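Local coordinates for aminoglycoside N(3)-acetyltransferase (Streptomyces griseus, PDB 7LAP), which probably transfers an acetyl group to the 3-amino group of aminoglycoside antibiotics, at residues B[105-117]-B[126-140]. Sequence-based numbering, arbitrary orientation.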
loop_
_atom_site.group_PDB
_atom_site.type_symbol
_atom_site.label_atom_id
_atom_site.label_comp_id
_atom_site.label_asym_id
_atom_site.label_seq_id
_atom_site.Cartn_x
_atom_site.Cartn_y
_atom_site.Cartn_z
ATOM N N PRO B 105 -13.563 -11.821 -6.043
ATOM C CA PRO B 105 -14.270 -11.299 -4.872
ATOM C C PRO B 105 -14.923 -9.947 -5.143
ATOM O O PRO B 105 -14.519 -9.192 -6.031
ATOM C CB PRO B 105 -13.166 -11.180 -3.816
ATOM C CG PRO B 105 -11.884 -10.987 -4.644
ATOM C CD PRO B 105 -12.096 -11.797 -5.889
ATOM N N ALA B 106 -15.962 -9.661 -4.363
ATOM C CA ALA B 106 -16.650 -8.381 -4.442
ATOM C C ALA B 106 -15.756 -7.246 -3.963
ATOM O O ALA B 106 -14.962 -7.406 -3.026
ATOM C CB ALA B 106 -17.901 -8.395 -3.564
ATOM N N PHE B 107 -15.951 -6.069 -4.566
ATOM C CA PHE B 107 -15.415 -4.845 -3.985
ATOM C C PHE B 107 -15.836 -4.720 -2.524
ATOM O O PHE B 107 -16.972 -5.040 -2.153
ATOM C CB PHE B 107 -15.876 -3.625 -4.792
ATOM C CG PHE B 107 -15.409 -2.305 -4.217
ATOM C CD1 PHE B 107 -14.078 -1.885 -4.361
ATOM C CD2 PHE B 107 -16.284 -1.484 -3.522
ATOM C CE1 PHE B 107 -13.654 -0.651 -3.846
ATOM C CE2 PHE B 107 -15.855 -0.259 -2.995
ATOM C CZ PHE B 107 -14.549 0.155 -3.143
ATOM N N ASP B 108 -14.896 -4.297 -1.684
ATOM C CA ASP B 108 -15.134 -4.066 -0.259
ATOM C C ASP B 108 -14.527 -2.727 0.159
ATOM O O ASP B 108 -13.285 -2.602 0.198
ATOM C CB ASP B 108 -14.543 -5.203 0.574
ATOM C CG ASP B 108 -14.839 -5.053 2.057
ATOM O OD1 ASP B 108 -15.476 -4.045 2.429
ATOM O OD2 ASP B 108 -14.479 -5.951 2.854
ATOM N N PRO B 109 -15.338 -1.734 0.530
ATOM C CA PRO B 109 -14.775 -0.405 0.830
ATOM C C PRO B 109 -13.764 -0.421 1.960
ATOM O O PRO B 109 -12.885 0.458 1.989
ATOM C CB PRO B 109 -16.013 0.429 1.193
ATOM C CG PRO B 109 -17.163 -0.270 0.551
ATOM C CD PRO B 109 -16.812 -1.748 0.646
ATOM N N ARG B 110 -13.862 -1.385 2.898
ATOM C CA ARG B 110 -12.922 -1.401 4.018
ATOM C C ARG B 110 -11.550 -1.924 3.616
ATOM O O ARG B 110 -10.527 -1.421 4.105
ATOM C CB ARG B 110 -13.472 -2.245 5.178
ATOM C CG ARG B 110 -12.480 -2.448 6.368
ATOM C CD ARG B 110 -12.397 -1.174 7.227
ATOM N NE ARG B 110 -11.544 -1.299 8.410
ATOM C CZ ARG B 110 -11.340 -0.316 9.293
ATOM N NH1 ARG B 110 -11.931 0.864 9.127
ATOM N NH2 ARG B 110 -10.541 -0.500 10.340
ATOM N N THR B 111 -11.498 -2.936 2.742
ATOM C CA THR B 111 -10.247 -3.640 2.493
ATOM C C THR B 111 -9.733 -3.574 1.060
ATOM O O THR B 111 -8.530 -3.768 0.859
ATOM C CB THR B 111 -10.377 -5.126 2.893
ATOM O OG1 THR B 111 -11.415 -5.734 2.119
ATOM C CG2 THR B 111 -10.713 -5.273 4.395
ATOM N N SER B 112 -10.591 -3.358 0.058
ATOM C CA SER B 112 -10.099 -3.301 -1.318
ATOM C C SER B 112 -9.127 -2.152 -1.483
ATOM O O SER B 112 -9.455 -1.001 -1.166
ATOM C CB SER B 112 -11.247 -3.129 -2.312
ATOM O OG SER B 112 -12.147 -4.181 -2.167
ATOM N N GLU B 113 -7.927 -2.458 -1.986
ATOM C CA GLU B 113 -6.902 -1.429 -2.092
ATOM C C GLU B 113 -7.209 -0.463 -3.206
ATOM O O GLU B 113 -7.794 -0.822 -4.239
ATOM C CB GLU B 113 -5.522 -2.036 -2.314
ATOM C CG GLU B 113 -5.213 -3.035 -1.270
ATOM C CD GLU B 113 -4.147 -3.998 -1.688
ATOM O OE1 GLU B 113 -3.233 -3.587 -2.451
ATOM O OE2 GLU B 113 -4.253 -5.171 -1.260
ATOM N N ALA B 114 -6.794 0.780 -2.980
ATOM C CA ALA B 114 -6.865 1.801 -4.004
ATOM C C ALA B 114 -5.957 1.432 -5.170
ATOM O O ALA B 114 -5.091 0.566 -5.062
ATOM C CB ALA B 114 -6.459 3.157 -3.448
ATOM N N GLU B 115 -6.201 2.071 -6.312
ATOM C CA GLU B 115 -5.355 1.860 -7.475
ATOM C C GLU B 115 -3.928 2.292 -7.164
ATOM O O GLU B 115 -3.704 3.384 -6.635
ATOM C CB GLU B 115 -5.898 2.640 -8.673
ATOM C CG GLU B 115 -6.712 1.770 -9.640
ATOM C CD GLU B 115 -7.830 2.520 -10.345
ATOM O OE1 GLU B 115 -7.568 3.612 -10.891
ATOM O OE2 GLU B 115 -8.973 2.012 -10.381
ATOM N N HIS B 116 -2.954 1.448 -7.536
ATOM C CA HIS B 116 -1.557 1.735 -7.221
ATOM C C HIS B 116 -1.066 3.006 -7.895
ATOM O O HIS B 116 -0.205 3.712 -7.346
ATOM C CB HIS B 116 -0.681 0.563 -7.629
ATOM C CG HIS B 116 -0.874 -0.646 -6.776
ATOM N ND1 HIS B 116 -1.750 -0.670 -5.706
ATOM C CD2 HIS B 116 -0.304 -1.874 -6.829
ATOM C CE1 HIS B 116 -1.712 -1.861 -5.140
ATOM N NE2 HIS B 116 -0.839 -2.608 -5.799
ATOM N N ALA B 117 -1.605 3.327 -9.065
ATOM C CA ALA B 117 -1.173 4.533 -9.760
ATOM C C ALA B 117 -1.476 5.802 -8.971
ATOM O O ALA B 117 -0.834 6.821 -9.201
ATOM C CB ALA B 117 -1.830 4.599 -11.135
ATOM N N ARG B 126 -7.591 6.651 3.153
ATOM C CA ARG B 126 -8.758 5.798 3.378
ATOM C C ARG B 126 -8.571 4.906 4.603
ATOM O O ARG B 126 -9.560 4.517 5.223
ATOM C CB ARG B 126 -9.065 4.949 2.135
ATOM C CG ARG B 126 -8.279 3.677 2.089
ATOM C CD ARG B 126 -8.685 2.736 0.974
ATOM N NE ARG B 126 -7.761 1.603 0.945
ATOM C CZ ARG B 126 -7.946 0.451 1.590
ATOM N NH1 ARG B 126 -9.056 0.236 2.295
ATOM N NH2 ARG B 126 -7.010 -0.502 1.515
ATOM N N ARG B 127 -7.328 4.622 5.011
ATOM C CA ARG B 127 -7.130 3.784 6.186
ATOM C C ARG B 127 -7.092 4.594 7.487
ATOM O O ARG B 127 -6.985 4.004 8.564
ATOM C CB ARG B 127 -5.849 2.940 6.001
ATOM C CG ARG B 127 -5.898 1.966 4.749
ATOM C CD ARG B 127 -4.536 1.303 4.384
ATOM N NE ARG B 127 -4.082 0.444 5.480
ATOM C CZ ARG B 127 -3.758 -0.849 5.375
ATOM N NH1 ARG B 127 -3.825 -1.467 4.201
ATOM N NH2 ARG B 127 -3.360 -1.519 6.460
ATOM N N ARG B 128 -7.169 5.928 7.419
ATOM C CA ARG B 128 -7.188 6.727 8.638
ATOM C C ARG B 128 -8.403 6.365 9.494
ATOM O O ARG B 128 -9.502 6.159 8.955
ATOM C CB ARG B 128 -7.219 8.228 8.319
ATOM C CG ARG B 128 -5.859 8.795 7.809
ATOM C CD ARG B 128 -4.837 8.970 8.933
ATOM N NE ARG B 128 -5.218 10.051 9.831
ATOM C CZ ARG B 128 -4.380 11.007 10.245
ATOM N NH1 ARG B 128 -3.107 11.007 9.848
ATOM N NH2 ARG B 128 -4.810 11.958 11.065
ATOM N N PRO B 129 -8.264 6.357 10.828
ATOM C CA PRO B 129 -9.450 6.257 11.696
ATOM C C PRO B 129 -10.463 7.330 11.339
ATOM O O PRO B 129 -10.106 8.484 11.129
ATOM C CB PRO B 129 -8.878 6.468 13.104
ATOM C CG PRO B 129 -7.447 6.045 13.001
ATOM C CD PRO B 129 -7.012 6.451 11.601
ATOM N N GLY B 130 -11.728 6.928 11.213
ATOM C CA GLY B 130 -12.793 7.830 10.829
ATOM C C GLY B 130 -12.916 8.150 9.343
ATOM O O GLY B 130 -13.877 8.840 8.958
ATOM N N ALA B 131 -11.982 7.708 8.489
ATOM C CA ALA B 131 -12.108 8.004 7.059
ATOM C C ALA B 131 -13.294 7.244 6.483
ATOM O O ALA B 131 -13.668 6.180 6.980
ATOM C CB ALA B 131 -10.831 7.617 6.284
ATOM N N VAL B 132 -13.883 7.783 5.417
ATOM C CA VAL B 132 -15.069 7.182 4.789
ATOM C C VAL B 132 -14.757 6.931 3.319
ATOM O O VAL B 132 -14.307 7.841 2.618
ATOM C CB VAL B 132 -16.295 8.098 4.918
ATOM C CG1 VAL B 132 -17.527 7.480 4.207
ATOM C CG2 VAL B 132 -16.604 8.401 6.397
ATOM N N ARG B 133 -15.016 5.716 2.845
ATOM C CA ARG B 133 -14.716 5.368 1.461
ATOM C C ARG B 133 -16.021 5.141 0.710
ATOM O O ARG B 133 -16.911 4.466 1.230
ATOM C CB ARG B 133 -13.868 4.114 1.385
ATOM C CG ARG B 133 -13.311 3.993 -0.015
ATOM C CD ARG B 133 -13.076 2.616 -0.390
ATOM N NE ARG B 133 -12.163 2.443 -1.514
ATOM C CZ ARG B 133 -11.290 1.451 -1.528
ATOM N NH1 ARG B 133 -11.236 0.657 -0.474
ATOM N NH2 ARG B 133 -10.494 1.266 -2.571
ATOM N N SER B 134 -16.146 5.701 -0.501
ATOM C CA SER B 134 -17.436 5.585 -1.185
ATOM C C SER B 134 -17.605 4.171 -1.749
ATOM O O SER B 134 -16.668 3.377 -1.804
ATOM C CB SER B 134 -17.587 6.668 -2.266
ATOM O OG SER B 134 -16.960 6.331 -3.489
ATOM N N ARG B 135 -18.827 3.842 -2.135
ATOM C CA ARG B 135 -19.166 2.447 -2.365
ATOM C C ARG B 135 -18.880 1.995 -3.783
ATOM O O ARG B 135 -19.029 0.798 -4.081
ATOM C CB ARG B 135 -20.648 2.218 -2.024
ATOM C CG ARG B 135 -21.574 2.941 -2.965
ATOM C CD ARG B 135 -23.077 2.794 -2.607
ATOM N NE ARG B 135 -23.904 3.341 -3.677
ATOM C CZ ARG B 135 -25.222 3.157 -3.804
ATOM N NH1 ARG B 135 -25.899 2.436 -2.907
ATOM N NH2 ARG B 135 -25.860 3.692 -4.842
ATOM N N HIS B 136 -18.463 2.899 -4.667
ATOM C CA HIS B 136 -18.374 2.520 -6.071
ATOM C C HIS B 136 -17.169 1.614 -6.309
ATOM O O HIS B 136 -16.077 1.934 -5.851
ATOM C CB HIS B 136 -18.257 3.750 -6.967
ATOM C CG HIS B 136 -18.744 3.490 -8.354
ATOM N ND1 HIS B 136 -17.968 2.869 -9.314
ATOM C CD2 HIS B 136 -19.961 3.678 -8.913
ATOM C CE1 HIS B 136 -18.684 2.716 -10.414
ATOM N NE2 HIS B 136 -19.893 3.208 -10.200
ATOM N N PRO B 137 -17.329 0.505 -7.047
ATOM C CA PRO B 137 -16.197 -0.418 -7.258
ATOM C C PRO B 137 -15.191 0.065 -8.256
ATOM O O PRO B 137 -14.054 -0.416 -8.236
ATOM C CB PRO B 137 -16.865 -1.690 -7.799
ATOM C CG PRO B 137 -18.152 -1.169 -8.483
ATOM C CD PRO B 137 -18.604 -0.034 -7.569
ATOM N N ASP B 138 -15.565 0.961 -9.155
ATOM C CA ASP B 138 -14.618 1.426 -10.145
ATOM C C ASP B 138 -13.989 2.776 -9.814
ATOM O O ASP B 138 -12.797 2.970 -10.075
ATOM C CB ASP B 138 -15.289 1.500 -11.510
ATOM C CG ASP B 138 -14.284 1.645 -12.609
ATOM O OD1 ASP B 138 -13.395 0.780 -12.701
ATOM O OD2 ASP B 138 -14.370 2.612 -13.374
ATOM N N VAL B 139 -14.742 3.727 -9.253
ATOM C CA VAL B 139 -14.214 5.077 -9.083
ATOM C C VAL B 139 -14.507 5.607 -7.686
ATOM O O VAL B 139 -14.822 6.793 -7.519
ATOM C CB VAL B 139 -14.762 6.029 -10.162
ATOM C CG1 VAL B 139 -14.163 5.662 -11.537
ATOM C CG2 VAL B 139 -16.316 6.003 -10.196
ATOM N N SER B 140 -14.356 4.745 -6.679
ATOM C CA SER B 140 -14.586 5.151 -5.302
ATOM C C SER B 140 -13.671 6.312 -4.928
ATOM O O SER B 140 -12.565 6.454 -5.439
ATOM C CB SER B 140 -14.362 3.995 -4.329
ATOM O OG SER B 140 -13.023 3.511 -4.413
HETATM O O HOH W 1 -11.247 1.898 3.410
HETATM O O HOH W 2 -9.014 2.546 10.895
HETATM O O HOH W 3 -6.664 -3.411 2.482
HETATM O O HOH W 4 -10.513 5.124 -10.523
#
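The loop 105-117 runs past edge strand 132-133 and the residues that follow it, 134-140, with the CA atoms of P109 and R133 5.8 Å apart and those of F107 and P137 5.6 Å apart. R133 reaches into the loop on an extended chain, its CG anti to the backbone N (chi1 -166°). R133 NH2 donates to S112 O at 2.9 Å, and R133 NH1 donates to P109 O at 3.0 Å. NH2 has a further acceptor in G80 O. R133 NE donates a hydrogen bond to S140 OG at 3.2 Å. The loop after helix 94-103 is thereby tied to an outermost strand of the chain's mixed sheet. Within the loop, D108 OD1 accepts from R110 N in an Asx turn. The F107 ring stands steeply to the R133 guanidinium, the planes 75° apart, with CZ over one face. P137 CA lies over the F107 ring in a CH-pi contact, 3.8 Å from the centroid. R126 lays a guanidinium face over S112 O. R126 NH1 donates to R110 O at 2.9 Å, while waters link NH1 to P109 O and NH2 to T111 O. R126 NE salt-bridges E123. R110 O also accepts from R127 of the second subunit.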